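Rab GDP dissociation inhibitor alpha (Naegleria fowleri, PDB 6C87) probably binds prenylated Rab GTPases in their GDP-bound form, slowing nucleotide release and keeping them soluble for cycling between membranes and cytosol. Local coordinates at residues Pro129-Pro132 against Thr133-Ala136. Residues are numbered along the deposited sequence; the frame is centred on the assembly and turned at random.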
# COMPACT_ATOMS: atom_id res chain seq x y z
N PRO A 129 20.10 -26.65 -11.51
CA PRO A 129 18.97 -27.52 -11.16
C PRO A 129 17.92 -26.78 -10.35
O PRO A 129 18.23 -26.01 -9.44
CB PRO A 129 19.63 -28.63 -10.33
CG PRO A 129 20.86 -27.99 -9.73
CD PRO A 129 21.25 -26.82 -10.59
N ILE A 130 16.65 -27.03 -10.69
CA ILE A 130 15.52 -26.34 -10.09
C ILE A 130 14.63 -27.30 -9.30
O ILE A 130 14.33 -27.06 -8.13
CB ILE A 130 14.70 -25.58 -11.15
CG1 ILE A 130 15.59 -24.54 -11.80
CG2 ILE A 130 13.50 -24.92 -10.52
CD1 ILE A 130 16.23 -23.64 -10.77
N THR A 131 14.21 -28.39 -9.93
CA THR A 131 13.30 -29.30 -9.26
C THR A 131 14.07 -30.17 -8.27
O THR A 131 15.29 -30.35 -8.40
CB THR A 131 12.59 -30.18 -10.28
OG1 THR A 131 13.55 -31.03 -10.93
CG2 THR A 131 11.87 -29.34 -11.32
N PRO A 132 13.39 -30.70 -7.25
CA PRO A 132 14.07 -31.65 -6.35
C PRO A 132 14.67 -32.84 -7.09
O PRO A 132 15.71 -33.36 -6.66
CB PRO A 132 12.94 -32.09 -5.40
CG PRO A 132 12.01 -30.91 -5.37
CD PRO A 132 12.04 -30.35 -6.77
N THR A 133 14.05 -33.27 -8.19
CA THR A 133 14.60 -34.38 -8.97
C THR A 133 15.92 -34.00 -9.62
O THR A 133 16.86 -34.80 -9.64
CB THR A 133 13.58 -34.82 -10.02
OG1 THR A 133 12.30 -34.99 -9.40
CG2 THR A 133 13.98 -36.15 -10.62
N GLU A 134 16.01 -32.78 -10.16
CA GLU A 134 17.26 -32.32 -10.76
C GLU A 134 18.34 -32.12 -9.70
O GLU A 134 19.52 -32.40 -9.96
CB GLU A 134 17.02 -31.01 -11.52
CG GLU A 134 16.34 -31.17 -12.87
CD GLU A 134 15.66 -29.88 -13.33
OE1 GLU A 134 15.66 -28.89 -12.56
OE2 GLU A 134 15.17 -29.83 -14.48
N VAL A 135 17.96 -31.62 -8.52
CA VAL A 135 18.92 -31.42 -7.43
C VAL A 135 19.47 -32.74 -6.93
O VAL A 135 20.65 -32.86 -6.59
CB VAL A 135 18.26 -30.61 -6.30
CG1 VAL A 135 19.14 -30.59 -5.07
CG2 VAL A 135 17.97 -29.20 -6.76
N ALA A 136 18.63 -33.77 -6.88
CA ALA A 136 19.08 -35.06 -6.40
C ALA A 136 20.07 -35.73 -7.35
O ALA A 136 20.71 -36.71 -6.95
CB ALA A 136 17.88 -35.97 -6.17
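Glu134 reaches back over Thr131 so that its carboxylate oxygen OE1 takes two successive backbone N-H groups. Ile130 N meets Glu134 OE1 at 2.8 Å, nearly in line with the C-O bond. Thr131 N comes to the same Glu134 OE1 at 3.0 Å, but from above the carboxylate plane, 44° out of it. With CG beside its own backbone N (chi1 -76°) and the chain extended beyond, Glu134 passes its CG and CD across Thr131 OG1 at a slant, each at 3.4 Å. In return Thr131 OG1, set between its backbone N and carbonyl carbon (chi1 65°), accepts from Glu134 N at 3.1 Å. The Thr131 N and Glu134 N bonds together form a capping box, with Thr131 as the N-cap of the short helix 132-135 that follows strand 124-127; the bond from Ile130 N is an addition to it. The first helical turn continues with Val135 N bonded to Thr131 O and Ala136 N to Pro132 O, both at 3.0 Å. Pro129 adds apolar contact: its CB meets Glu134 CB at 3.7 Å and Val135 CG2 at 4.0 Å. Val135 and Pro129 are buried, the former against Ala149 and Val153 of helix 143-157, the latter against Phe193 of helix 188-198. Ile130 packs on Tyr222 and Leu226 of helix 212-229.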